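Local coordinates for protein dally-like, isoform A (Drosophila melanogaster, PDB 6XTZ) that acts as a cell-surface glypican that binds Wnt and Hedgehog proteins and takes up a palmitoleate chain in its core, probably shielding the Wnt lipid for signalling at a distance, at residues 111-114 / 115-118; 145-148 / 149-152; 174-177 / 178-181; 443-446 / 447-450. The protein carries 5 engineered substitutions. All coordinates share one frame; numbering follows the deposited sequence.

Interaction 1 (111-114 / 115-118); sequences GVIY and ERNS
Two i to i+4 backbone bonds tie the single turn together: E115 N reaches G111 O (3.2 Å) and R116 N reaches V112 O (2.7 Å). G111 stands at the N-cap of this turn; its positive phi of 80° suits a glycine and marks the break from helix 51-110. At the other end N117 N makes a weak bond to Y114 O, while S118 OG donates to E115 O (3.2 Å). The two i to i+4 bonds define the short helix 112-116, a corner in the all-helical glypican fold between helices 51-110 and 118-134. The apolar contacts lie mainly on the inner side. Y114 holds CG opposite its backbone N (chi1 165°), carrying the ring to where S118 CB lies over one face, 4.2 Å from CE2 of Y114. F106 meets the ring edge-to-face, F121 closes in at an intermediate tilt, and N103 and I107 also touch it. On the outer side the R116 chain bends at chi3 and lays its guanidinium over the backbone of I113, whose CA is 3.9 Å from that plane; NH2 of R116 approaches CG1 of I113 at 3.6 Å and bonds a glycerol.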
ATOM      1  N   GLY A 111      17.483  37.911 -17.066  1.00 51.77           N
ATOM      2  CA  GLY A 111      18.370  38.889 -16.469  1.00 49.29           C
ATOM      3  C   GLY A 111      17.876  39.424 -15.134  1.00 53.69           C
ATOM      4  O   GLY A 111      17.239  38.721 -14.348  1.00 58.26           O
ATOM      5  N   VAL A 112      18.175  40.703 -14.891  1.00 52.21           N
ATOM      6  CA  VAL A 112      17.924  41.311 -13.587  1.00 51.20           C
ATOM      7  C   VAL A 112      16.430  41.483 -13.333  1.00 55.05           C
ATOM      8  O   VAL A 112      15.989  41.486 -12.177  1.00 58.05           O
ATOM      9  CB  VAL A 112      18.688  42.647 -13.486  1.00 52.95           C
ATOM     10  CG1 VAL A 112      18.389  43.362 -12.178  1.00 58.23           C
ATOM     11  CG2 VAL A 112      20.186  42.404 -13.620  1.00 48.49           C
ATOM     12  N   ILE A 113      15.623  41.612 -14.390  1.00 51.21           N
ATOM     13  CA  ILE A 113      14.184  41.766 -14.192  1.00 52.77           C
ATOM     14  C   ILE A 113      13.590  40.523 -13.539  1.00 52.36           C
ATOM     15  O   ILE A 113      12.604  40.613 -12.799  1.00 55.35           O
ATOM     16  CB  ILE A 113      13.483  42.102 -15.524  1.00 60.11           C
ATOM     17  CG1 ILE A 113      12.020  42.479 -15.276  1.00 68.95           C
ATOM     18  CG2 ILE A 113      13.556  40.933 -16.487  1.00 55.29           C
ATOM     19  CD1 ILE A 113      11.280  42.925 -16.517  1.00 73.24           C
ATOM     20  N   TYR A 114      14.179  39.350 -13.784  1.00 52.44           N
ATOM     21  CA  TYR A 114      13.739  38.156 -13.069  1.00 47.54           C
ATOM     22  C   TYR A 114      14.352  38.094 -11.677  1.00 46.28           C
ATOM     23  O   TYR A 114      13.649  37.843 -10.693  1.00 51.99           O
ATOM     24  CB  TYR A 114      14.092  36.893 -13.856  1.00 50.81           C
ATOM     25  CG  TYR A 114      13.991  35.633 -13.020  1.00 50.53           C
ATOM     26  CD1 TYR A 114      12.758  35.052 -12.750  1.00 56.44           C
ATOM     27  CD2 TYR A 114      15.127  35.032 -12.492  1.00 53.93           C
ATOM     28  CE1 TYR A 114      12.661  33.905 -11.978  1.00 62.49           C
ATOM     29  CE2 TYR A 114      15.038  33.889 -11.719  1.00 58.95           C
ATOM     30  CZ  TYR A 114      13.804  33.329 -11.467  1.00 65.51           C
ATOM     31  OH  TYR A 114      13.716  32.190 -10.701  1.00 72.95           O
ATOM     32  N   GLU A 115      15.666  38.316 -11.582  1.00 49.60           N
ATOM     33  CA  GLU A 115      16.346  38.256 -10.291  1.00 57.62           C
ATOM     34  C   GLU A 115      15.770  39.268  -9.310  1.00 57.32           C
ATOM     35  O   GLU A 115      15.806  39.046  -8.093  1.00 61.13           O
ATOM     36  CB  GLU A 115      17.847  38.484 -10.488  1.00 62.40           C
ATOM     37  CG  GLU A 115      18.698  38.213  -9.258  1.00 68.00           C
ATOM     38  CD  GLU A 115      20.185  38.278  -9.555  1.00 72.37           C
ATOM     39  OE1 GLU A 115      20.560  38.195 -10.742  1.00 73.40           O
ATOM     40  OE2 GLU A 115      20.978  38.414  -8.600  1.00 73.91           O
ATOM     41  N   ARG A 116      15.231  40.375  -9.820  1.00 58.17           N
ATOM     42  CA  ARG A 116      14.565  41.348  -8.960  1.00 60.17           C
ATOM     43  C   ARG A 116      13.335  40.744  -8.295  1.00 53.22           C
ATOM     44  O   ARG A 116      13.028  41.057  -7.139  1.00 56.05           O
ATOM     45  CB  ARG A 116      14.182  42.578  -9.781  1.00 63.73           C
ATOM     46  CG  ARG A 116      14.600  43.905  -9.178  1.00 76.09           C
ATOM     47  CD  ARG A 116      14.836  44.927 -10.278  1.00 82.80           C
ATOM     48  NE  ARG A 116      13.769  44.905 -11.273  1.00 87.28           N
ATOM     49  CZ  ARG A 116      13.844  45.494 -12.462  1.00 94.48           C
ATOM     50  NH1 ARG A 116      14.942  46.152 -12.810  1.00 98.59           N
ATOM     51  NH2 ARG A 116      12.823  45.423 -13.306  1.00 95.03           N
ATOM     52  N   ASN A 117      12.617  39.876  -9.011  1.00 46.09           N
ATOM     53  CA  ASN A 117      11.424  39.223  -8.489  1.00 46.88           C
ATOM     54  C   ASN A 117      11.632  37.730  -8.263  1.00 45.69           C
ATOM     55  O   ASN A 117      10.657  36.971  -8.235  1.00 43.22           O
ATOM     56  CB  ASN A 117      10.237  39.441  -9.427  1.00 45.48           C
ATOM     57  CG  ASN A 117      10.091  40.882  -9.853  1.00 51.89           C
ATOM     58  OD1 ASN A 117       9.884  41.169 -11.030  1.00 54.75           O
ATOM     59  ND2 ASN A 117      10.211  41.800  -8.901  1.00 57.20           N
ATOM     60  N   SER A 118      12.883  37.291  -8.110  1.00 42.80           N
ATOM     61  CA  SER A 118      13.139  35.872  -7.902  1.00 42.51           C
ATOM     62  C   SER A 118      12.495  35.368  -6.618  1.00 44.16           C
ATOM     63  O   SER A 118      12.180  34.178  -6.513  1.00 39.16           O
ATOM     64  CB  SER A 118      14.644  35.603  -7.877  1.00 43.25           C
ATOM     65  OG  SER A 118      15.252  36.220  -6.756  1.00 50.54           O
TER

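Interaction 2 (145-148 / 149-152); sequences KFFN and TLYQ
The Y151 ring turns one face to the CB and carbonyl of F147. CB of F147 lies over the ring in a CH-pi contact, 4.3 Å from the centroid. Y151 CG, anti to its carbonyl carbon (chi1 -67°), swings the ring back over F147 O, which is only 3.0 Å from CG of Y151 while accepting the Y151 backbone N. One residue on along the helix, Q152 NE2 donates to N148 OD1 at 2.7 Å, with the two amide planes 72° apart and the bond bent to 138°. K145 O takes two donors from T149: OG1 comes almost straight onto the carbonyl oxygen at 3.1 Å, whereas N approaches from above the carbonyl plane. L150 leans toward F146, its CD2 4.0 Å from CE2 and its CD1 over the rim of that ring, while F146 CD2 sits 3.9 Å above the centre of the F147 ring. These i to i+4 pairs belong to the middle of helix 139-158, part of the glypican helical bundle, and F146 itself lines the pocket of the O-palmitoleoyl serine, touching the ligand. In the next shell, F121 meets the F146 ring edge-to-face, and F182 does the same to Y151. Cutting Y151 back to an alanine is likely to uncover CB and the carbonyl of F147 and leave F182 without its ring partner. N148 OD1 has a second donor in S173 OG of helix 169-176, and two bonds on OD1 probably hold the amide in its rotation. P186 of helix 185-216 backs both F147 and Y151.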
ATOM      1  N   LYS A 145      -2.365  32.945  -5.266  1.00 54.62           N
ATOM      2  CA  LYS A 145      -1.633  34.092  -4.739  1.00 60.95           C
ATOM      3  C   LYS A 145      -0.339  34.326  -5.504  1.00 60.60           C
ATOM      4  O   LYS A 145       0.138  35.465  -5.583  1.00 67.87           O
ATOM      5  CB  LYS A 145      -1.341  33.898  -3.250  1.00 67.88           C
ATOM      6  CG  LYS A 145      -2.582  33.853  -2.372  1.00 74.35           C
ATOM      7  CD  LYS A 145      -2.214  33.802  -0.899  1.00 77.55           C
ATOM      8  CE  LYS A 145      -3.454  33.852  -0.020  1.00 81.90           C
ATOM      9  NZ  LYS A 145      -3.111  33.808   1.429  1.00 84.29           N
ATOM     10  N   PHE A 146       0.241  33.267  -6.072  1.00 54.03           N
ATOM     11  CA  PHE A 146       1.446  33.417  -6.881  1.00 46.63           C
ATOM     12  C   PHE A 146       1.165  34.240  -8.132  1.00 49.48           C
ATOM     13  O   PHE A 146       1.884  35.200  -8.433  1.00 51.08           O
ATOM     14  CB  PHE A 146       1.994  32.038  -7.246  1.00 43.84           C
ATOM     15  CG  PHE A 146       3.105  32.068  -8.254  1.00 45.08           C
ATOM     16  CD1 PHE A 146       4.371  32.504  -7.898  1.00 49.03           C
ATOM     17  CD2 PHE A 146       2.890  31.634  -9.551  1.00 45.97           C
ATOM     18  CE1 PHE A 146       5.398  32.522  -8.824  1.00 51.27           C
ATOM     19  CE2 PHE A 146       3.913  31.650 -10.482  1.00 52.14           C
ATOM     20  CZ  PHE A 146       5.168  32.096 -10.117  1.00 53.53           C
ATOM     21  N   PHE A 147       0.115  33.883  -8.873  1.00 45.29           N
ATOM     22  CA  PHE A 147      -0.205  34.623 -10.088  1.00 49.25           C
ATOM     23  C   PHE A 147      -0.801  35.988  -9.777  1.00 52.25           C
ATOM     24  O   PHE A 147      -0.631  36.927 -10.562  1.00 53.72           O
ATOM     25  CB  PHE A 147      -1.153  33.811 -10.969  1.00 51.34           C
ATOM     26  CG  PHE A 147      -0.495  32.644 -11.645  1.00 50.28           C
ATOM     27  CD1 PHE A 147       0.360  32.843 -12.717  1.00 49.65           C
ATOM     28  CD2 PHE A 147      -0.728  31.351 -11.209  1.00 46.75           C
ATOM     29  CE1 PHE A 147       0.969  31.772 -13.343  1.00 52.78           C
ATOM     30  CE2 PHE A 147      -0.120  30.276 -11.829  1.00 48.02           C
ATOM     31  CZ  PHE A 147       0.730  30.486 -12.896  1.00 53.50           C
ATOM     32  N   ASN A 148      -1.497  36.121  -8.644  1.00 52.33           N
ATOM     33  CA  ASN A 148      -2.006  37.429  -8.243  1.00 54.21           C
ATOM     34  C   ASN A 148      -0.867  38.421  -8.045  1.00 54.46           C
ATOM     35  O   ASN A 148      -0.962  39.579  -8.467  1.00 51.19           O
ATOM     36  CB  ASN A 148      -2.836  37.305  -6.965  1.00 56.59           C
ATOM     37  CG  ASN A 148      -3.414  38.633  -6.514  1.00 61.99           C
ATOM     38  OD1 ASN A 148      -2.785  39.372  -5.756  1.00 61.00           O
ATOM     39  ND2 ASN A 148      -4.617  38.943  -6.980  1.00 65.91           N
ATOM     40  N   THR A 149       0.219  37.981  -7.404  1.00 48.27           N
ATOM     41  CA  THR A 149       1.397  38.832  -7.272  1.00 54.08           C
ATOM     42  C   THR A 149       1.986  39.162  -8.637  1.00 57.34           C
ATOM     43  O   THR A 149       2.393  40.303  -8.887  1.00 59.97           O
ATOM     44  CB  THR A 149       2.437  38.153  -6.382  1.00 50.64           C
ATOM     45  OG1 THR A 149       1.882  37.933  -5.080  1.00 58.70           O
ATOM     46  CG2 THR A 149       3.682  39.015  -6.253  1.00 49.28           C
ATOM     47  N   LEU A 150       2.028  38.178  -9.539  1.00 55.57           N
ATOM     48  CA  LEU A 150       2.476  38.446 -10.902  1.00 56.43           C
ATOM     49  C   LEU A 150       1.525  39.397 -11.619  1.00 57.58           C
ATOM     50  O   LEU A 150       1.961  40.243 -12.408  1.00 56.77           O
ATOM     51  CB  LEU A 150       2.613  37.136 -11.679  1.00 57.16           C
ATOM     52  CG  LEU A 150       4.006  36.508 -11.766  1.00 58.74           C
ATOM     53  CD1 LEU A 150       4.639  36.381 -10.393  1.00 62.26           C
ATOM     54  CD2 LEU A 150       3.935  35.152 -12.450  1.00 51.77           C
ATOM     55  N   TYR A 151       0.220  39.270 -11.361  1.00 57.18           N
ATOM     56  CA  TYR A 151      -0.744  40.185 -11.961  1.00 52.44           C
ATOM     57  C   TYR A 151      -0.485  41.620 -11.521  1.00 56.57           C
ATOM     58  O   TYR A 151      -0.619  42.557 -12.317  1.00 58.80           O
ATOM     59  CB  TYR A 151      -2.171  39.769 -11.598  1.00 52.75           C
ATOM     60  CG  TYR A 151      -2.628  38.453 -12.191  1.00 53.74           C
ATOM     61  CD1 TYR A 151      -1.944  37.861 -13.246  1.00 53.29           C
ATOM     62  CD2 TYR A 151      -3.751  37.803 -11.694  1.00 52.53           C
ATOM     63  CE1 TYR A 151      -2.365  36.659 -13.786  1.00 50.02           C
ATOM     64  CE2 TYR A 151      -4.180  36.604 -12.227  1.00 50.96           C
ATOM     65  CZ  TYR A 151      -3.484  36.035 -13.272  1.00 55.16           C
ATOM     66  OH  TYR A 151      -3.911  34.838 -13.803  1.00 59.12           O
ATOM     67  N   GLN A 152      -0.111  41.811 -10.254  1.00 59.59           N
ATOM     68  CA  GLN A 152       0.147  43.153  -9.746  1.00 65.42           C
ATOM     69  C   GLN A 152       1.416  43.736 -10.354  1.00 75.88           C
ATOM     70  O   GLN A 152       1.428  44.886 -10.809  1.00 79.16           O
ATOM     71  CB  GLN A 152       0.246  43.125  -8.221  1.00 63.43           C
ATOM     72  CG  GLN A 152      -1.007  42.627  -7.525  1.00 66.38           C
ATOM     73  CD  GLN A 152      -0.867  42.617  -6.017  1.00 66.96           C
ATOM     74  OE1 GLN A 152      -0.454  43.606  -5.413  1.00 67.67           O
ATOM     75  NE2 GLN A 152      -1.206  41.491  -5.401  1.00 71.44           N
TER

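Interaction 3 (174-177 / 178-181); sequences EHMK and ELKP
M176 folds back at its second torsion (chi2 -61°), and this turn of the chain sets SD beside P181, 3.8 Å from CG, with CD1 of L179 a little farther off at 4.2 Å. E178 does something different: its CG is tucked between its own backbone N and carbonyl carbon (chi1 59°), which brings that methylene to 3.4 Å from H175 O. L179 approaches the same oxygen with CG at 3.2 Å. Two amides also point at it, E178 N and L179 N, each at 3.5 Å and each a weak bond. This is the turn after helix 169-176 in the all-helical glypican fold, where the chain enters the loop leading to helix 185-216. Beyond it the carbonyls of M176 and L179 draw within 3.3 Å, O to O, two acceptors that cannot bond each other. The apolar side faces inward: M176 and P181 rest on Y151 of helix 139-158, and L179 and P181 rest on I314 of helix 296-322. H175 touches C322, which is disulfide-linked to C171. The polar ends turn outward, with K177 NZ pairing with E174 OE2 at 3.5 Å and K180 NZ forming a salt bridge to D187 at the start of helix 185-216. The weak bonds suggest that apolar packing of M176, L179 and P181 contributes much to holding the turn, since its backbone hydrogen bonding comes down to one carbonyl, H175 O, shared by two long N-H contacts.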
ATOM      1  N   GLU A 174      -7.170  42.966  -5.147  1.00 83.38           N
ATOM      2  CA  GLU A 174      -8.549  42.496  -5.087  1.00 86.08           C
ATOM      3  C   GLU A 174      -9.189  42.439  -6.467  1.00 87.00           C
ATOM      4  O   GLU A 174     -10.007  41.551  -6.732  1.00 84.80           O
ATOM      5  CB  GLU A 174      -9.370  43.392  -4.158  1.00 90.72           C
ATOM      6  CG  GLU A 174      -9.230  43.054  -2.683  1.00 96.37           C
ATOM      7  CD  GLU A 174      -9.928  41.757  -2.313  1.00100.59           C
ATOM      8  OE1 GLU A 174     -10.832  41.330  -3.063  1.00102.05           O
ATOM      9  OE2 GLU A 174      -9.572  41.164  -1.273  1.00101.83           O
ATOM     10  N   HIS A 175      -8.833  43.366  -7.356  1.00 91.62           N
ATOM     11  CA  HIS A 175      -9.415  43.367  -8.693  1.00 92.15           C
ATOM     12  C   HIS A 175      -8.751  42.346  -9.608  1.00 87.31           C
ATOM     13  O   HIS A 175      -9.406  41.819 -10.513  1.00 83.81           O
ATOM     14  CB  HIS A 175      -9.328  44.766  -9.305  1.00100.18           C
ATOM     15  CG  HIS A 175     -10.281  45.749  -8.697  1.00108.06           C
ATOM     16  ND1 HIS A 175     -10.630  46.930  -9.317  1.00111.33           N
ATOM     17  CD2 HIS A 175     -10.962  45.723  -7.527  1.00109.21           C
ATOM     18  CE1 HIS A 175     -11.485  47.589  -8.554  1.00112.69           C
ATOM     19  NE2 HIS A 175     -11.702  46.879  -7.463  1.00111.34           N
ATOM     20  N   MET A 176      -7.470  42.046  -9.390  1.00 88.95           N
ATOM     21  CA  MET A 176      -6.805  41.015 -10.176  1.00 89.33           C
ATOM     22  C   MET A 176      -7.284  39.611  -9.831  1.00 89.53           C
ATOM     23  O   MET A 176      -6.960  38.670 -10.564  1.00 88.97           O
ATOM     24  CB  MET A 176      -5.289  41.099  -9.991  1.00 86.38           C
ATOM     25  CG  MET A 176      -4.636  42.263 -10.719  1.00 82.69           C
ATOM     26  SD  MET A 176      -4.879  42.196 -12.503  1.00 77.49           S
ATOM     27  CE  MET A 176      -4.018  43.682 -13.010  1.00 71.77           C
ATOM     28  N   LYS A 177      -8.044  39.448  -8.745  1.00 93.97           N
ATOM     29  CA  LYS A 177      -8.541  38.124  -8.386  1.00 97.06           C
ATOM     30  C   LYS A 177      -9.585  37.631  -9.379  1.00 96.99           C
ATOM     31  O   LYS A 177      -9.654  36.432  -9.669  1.00 94.01           O
ATOM     32  CB  LYS A 177      -9.116  38.143  -6.968  1.00 97.94           C
ATOM     33  CG  LYS A 177      -8.075  38.327  -5.876  1.00 99.81           C
ATOM     34  CD  LYS A 177      -8.691  38.171  -4.494  1.00103.74           C
ATOM     35  CE  LYS A 177      -7.632  38.236  -3.406  1.00106.02           C
ATOM     36  NZ  LYS A 177      -8.212  38.006  -2.054  1.00107.43           N
ATOM     37  N   GLU A 178     -10.407  38.537  -9.910  1.00 99.15           N
ATOM     38  CA  GLU A 178     -11.445  38.172 -10.865  1.00101.79           C
ATOM     39  C   GLU A 178     -11.018  38.358 -12.315  1.00100.68           C
ATOM     40  O   GLU A 178     -11.699  37.848 -13.213  1.00103.56           O
ATOM     41  CB  GLU A 178     -12.719  38.986 -10.601  1.00110.67           C
ATOM     42  CG  GLU A 178     -12.529  40.495 -10.685  1.00119.13           C
ATOM     43  CD  GLU A 178     -13.824  41.260 -10.481  1.00123.44           C
ATOM     44  OE1 GLU A 178     -13.774  42.504 -10.391  1.00124.25           O
ATOM     45  OE2 GLU A 178     -14.893  40.615 -10.411  1.00124.28           O
ATOM     46  N   LEU A 179      -9.920  39.062 -12.567  1.00 95.51           N
ATOM     47  CA  LEU A 179      -9.439  39.292 -13.920  1.00 84.92           C
ATOM     48  C   LEU A 179      -8.482  38.182 -14.343  1.00 77.24           C
ATOM     49  O   LEU A 179      -7.896  37.482 -13.515  1.00 77.88           O
ATOM     50  CB  LEU A 179      -8.749  40.652 -14.021  1.00 81.56           C
ATOM     51  CG  LEU A 179      -9.635  41.862 -13.720  1.00 82.64           C
ATOM     52  CD1 LEU A 179      -8.819  43.144 -13.681  1.00 84.73           C
ATOM     53  CD2 LEU A 179     -10.758  41.966 -14.741  1.00 81.52           C
ATOM     54  N   LYS A 180      -8.331  38.027 -15.657  1.00 69.11           N
ATOM     55  CA  LYS A 180      -7.483  36.991 -16.245  1.00 65.50           C
ATOM     56  C   LYS A 180      -6.520  37.634 -17.235  1.00 63.44           C
ATOM     57  O   LYS A 180      -6.689  37.513 -18.454  1.00 68.07           O
ATOM     58  CB  LYS A 180      -8.329  35.913 -16.923  1.00 68.46           C
ATOM     59  CG  LYS A 180      -9.329  35.236 -15.999  1.00 68.80           C
ATOM     60  CD  LYS A 180      -8.632  34.570 -14.822  1.00 67.02           C
ATOM     61  CE  LYS A 180      -9.635  33.945 -13.866  1.00 65.14           C
ATOM     62  NZ  LYS A 180      -8.981  33.436 -12.630  1.00 66.71           N
ATOM     63  N   PRO A 181      -5.484  38.318 -16.740  1.00 64.86           N
ATOM     64  CA  PRO A 181      -4.585  39.047 -17.652  1.00 67.97           C
ATOM     65  C   PRO A 181      -3.837  38.148 -18.621  1.00 65.65           C
ATOM     66  O   PRO A 181      -3.552  38.573 -19.748  1.00 63.01           O
ATOM     67  CB  PRO A 181      -3.618  39.766 -16.696  1.00 68.77           C
ATOM     68  CG  PRO A 181      -4.276  39.724 -15.350  1.00 66.11           C
ATOM     69  CD  PRO A 181      -5.090  38.475 -15.330  1.00 66.81           C
TER

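Interaction 4 (443-446 / 447-450); sequences DRIV and RDIR
R447 N bonds D443 O and I449 N bonds I445 O, both at 2.9 Å, the second nearly straight at 170°; D448 N to R444 O and R450 N to V446 O continue the regular alpha-helical pattern. The charged ends take their salt bridges outside these two turns: D448 holds R452 with OD1 and K83 with OD2, and R450 NE reaches D277 of helix 263-283. D443 OD1 accepts N288 ND2, while its OD2 is 4.4 Å from R447 NH2, well out of the guanidinium plane, so only the opposite charges are felt. R447 runs its extended chain past the D443 carbonyl, with CG 3.1 Å from that oxygen. I445 and I449 supply the apolar contact, CG1 of the first lying 4.0 Å from CD1 of the second; chi1 of -69° directs the I449 CG1 branch back over I445 O. I445 leans on K86 and I90, I449 on F87 and Y203, and V446 on F87 and L284. With I445, V446 and I449 buried and R444 and R447 exposed, this is an amphipathic helix laid against the long helices of the glypican bundle, starting just after P440 of the palmitoleate pocket.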
ATOM      1  N   ASP A 443      10.350   8.332 -13.144  1.00 51.61           N
ATOM      2  CA  ASP A 443       9.536   7.311 -13.791  1.00 51.66           C
ATOM      3  C   ASP A 443      10.031   5.910 -13.458  1.00 53.10           C
ATOM      4  O   ASP A 443       9.226   4.978 -13.361  1.00 51.31           O
ATOM      5  CB  ASP A 443       9.528   7.519 -15.306  1.00 50.26           C
ATOM      6  CG  ASP A 443       8.949   8.862 -15.709  1.00 54.27           C
ATOM      7  OD1 ASP A 443       8.672   9.692 -14.818  1.00 56.64           O
ATOM      8  OD2 ASP A 443       8.766   9.085 -16.924  1.00 54.89           O
ATOM      9  N   ARG A 444      11.343   5.746 -13.270  1.00 53.78           N
ATOM     10  CA  ARG A 444      11.896   4.424 -12.991  1.00 55.23           C
ATOM     11  C   ARG A 444      11.456   3.912 -11.625  1.00 51.18           C
ATOM     12  O   ARG A 444      11.130   2.730 -11.476  1.00 52.44           O
ATOM     13  CB  ARG A 444      13.422   4.468 -13.084  1.00 63.58           C
ATOM     14  CG  ARG A 444      13.941   4.861 -14.458  1.00 80.74           C
ATOM     15  CD  ARG A 444      15.444   5.100 -14.447  1.00 93.62           C
ATOM     16  NE  ARG A 444      16.197   3.897 -14.111  1.00102.79           N
ATOM     17  CZ  ARG A 444      17.524   3.833 -14.076  1.00107.93           C
ATOM     18  NH1 ARG A 444      18.248   4.909 -14.357  1.00108.28           N
ATOM     19  NH2 ARG A 444      18.129   2.696 -13.761  1.00110.80           N
ATOM     20  N   ILE A 445      11.444   4.784 -10.612  1.00 43.87           N
ATOM     21  CA  ILE A 445      11.024   4.346  -9.286  1.00 45.92           C
ATOM     22  C   ILE A 445       9.510   4.178  -9.229  1.00 50.11           C
ATOM     23  O   ILE A 445       9.002   3.316  -8.501  1.00 52.60           O
ATOM     24  CB  ILE A 445      11.542   5.321  -8.208  1.00 43.14           C
ATOM     25  CG1 ILE A 445      11.118   4.865  -6.808  1.00 40.11           C
ATOM     26  CG2 ILE A 445      11.063   6.734  -8.475  1.00 46.16           C
ATOM     27  CD1 ILE A 445      11.703   3.539  -6.389  1.00 42.13           C
ATOM     28  N   VAL A 446       8.766   4.974 -10.002  1.00 47.59           N
ATOM     29  CA  VAL A 446       7.319   4.793 -10.073  1.00 42.95           C
ATOM     30  C   VAL A 446       6.980   3.466 -10.742  1.00 44.71           C
ATOM     31  O   VAL A 446       6.087   2.738 -10.289  1.00 46.25           O
ATOM     32  CB  VAL A 446       6.663   5.981 -10.800  1.00 45.09           C
ATOM     33  CG1 VAL A 446       5.213   5.666 -11.138  1.00 45.20           C
ATOM     34  CG2 VAL A 446       6.737   7.235  -9.941  1.00 41.85           C
ATOM     35  N   ARG A 447       7.686   3.123 -11.824  1.00 44.80           N
ATOM     36  CA  ARG A 447       7.465   1.830 -12.467  1.00 45.32           C
ATOM     37  C   ARG A 447       7.877   0.684 -11.552  1.00 44.48           C
ATOM     38  O   ARG A 447       7.227  -0.368 -11.533  1.00 46.25           O
ATOM     39  CB  ARG A 447       8.230   1.748 -13.787  1.00 46.40           C
ATOM     40  CG  ARG A 447       7.743   2.689 -14.875  1.00 56.95           C
ATOM     41  CD  ARG A 447       8.494   2.438 -16.173  1.00 64.39           C
ATOM     42  NE  ARG A 447       8.584   3.640 -16.997  1.00 73.16           N
ATOM     43  CZ  ARG A 447       7.654   4.027 -17.862  1.00 77.62           C
ATOM     44  NH1 ARG A 447       6.550   3.307 -18.021  1.00 80.92           N
ATOM     45  NH2 ARG A 447       7.824   5.137 -18.567  1.00 75.36           N
ATOM     46  N   ASP A 448       8.962   0.865 -10.796  1.00 45.67           N
ATOM     47  CA  ASP A 448       9.410  -0.177  -9.876  1.00 46.55           C
ATOM     48  C   ASP A 448       8.361  -0.439  -8.802  1.00 42.07           C
ATOM     49  O   ASP A 448       7.985  -1.589  -8.552  1.00 45.12           O
ATOM     50  CB  ASP A 448      10.744   0.225  -9.248  1.00 46.82           C
ATOM     51  CG  ASP A 448      11.356  -0.883  -8.411  1.00 56.25           C
ATOM     52  OD1 ASP A 448      10.870  -2.032  -8.485  1.00 60.62           O
ATOM     53  OD2 ASP A 448      12.328  -0.603  -7.679  1.00 59.84           O
ATOM     54  N   ILE A 449       7.873   0.626  -8.162  1.00 41.87           N
ATOM     55  CA  ILE A 449       6.835   0.485  -7.146  1.00 40.74           C
ATOM     56  C   ILE A 449       5.572  -0.114  -7.749  1.00 45.47           C
ATOM     57  O   ILE A 449       4.951  -1.009  -7.163  1.00 42.92           O
ATOM     58  CB  ILE A 449       6.555   1.848  -6.488  1.00 37.19           C
ATOM     59  CG1 ILE A 449       7.749   2.279  -5.631  1.00 35.76           C
ATOM     60  CG2 ILE A 449       5.268   1.803  -5.678  1.00 36.31           C
ATOM     61  CD1 ILE A 449       7.678   3.717  -5.166  1.00 37.87           C
ATOM     62  N   ARG A 450       5.179   0.362  -8.934  1.00 45.43           N
ATOM     63  CA  ARG A 450       3.955  -0.124  -9.566  1.00 44.49           C
ATOM     64  C   ARG A 450       4.018  -1.624  -9.821  1.00 41.85           C
ATOM     65  O   ARG A 450       3.025  -2.337  -9.625  1.00 38.95           O
ATOM     66  CB  ARG A 450       3.710   0.631 -10.873  1.00 35.85           C
ATOM     67  CG  ARG A 450       2.460   0.201 -11.618  1.00 43.96           C
ATOM     68  CD  ARG A 450       2.376   0.871 -12.982  1.00 42.28           C
ATOM     69  NE  ARG A 450       1.119   0.575 -13.661  1.00 38.27           N
ATOM     70  CZ  ARG A 450       0.778   1.071 -14.848  1.00 60.16           C
ATOM     71  NH1 ARG A 450       1.603   1.886 -15.492  1.00 39.61           N
ATOM     72  NH2 ARG A 450      -0.388   0.750 -15.392  1.00 54.69           N
TER

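Interactions 1, 2 and 3 follow one another in the chain toward one end of the elongated molecule, whereas interaction 4 lies nearer its middle, its centre about 37 Å from that of interaction 1. Interactions 2 and 3 are the pair in direct contact: Y151 CZ lies 3.6 Å from P181 CD, joining helix 139-158 to the loop after helix 169-176, and N148 ND2 lies 3.8 Å from M176 CB of that helix. Interaction 1 is mainly a surface corner with one buried tyrosine; the other three are partly buried. Side-chain packing is aromatic in interaction 2 and aliphatic, with salt bridges, in interaction 4; interaction 3 keeps weak backbone bonds. Interaction 2 alone holds a pocket residue.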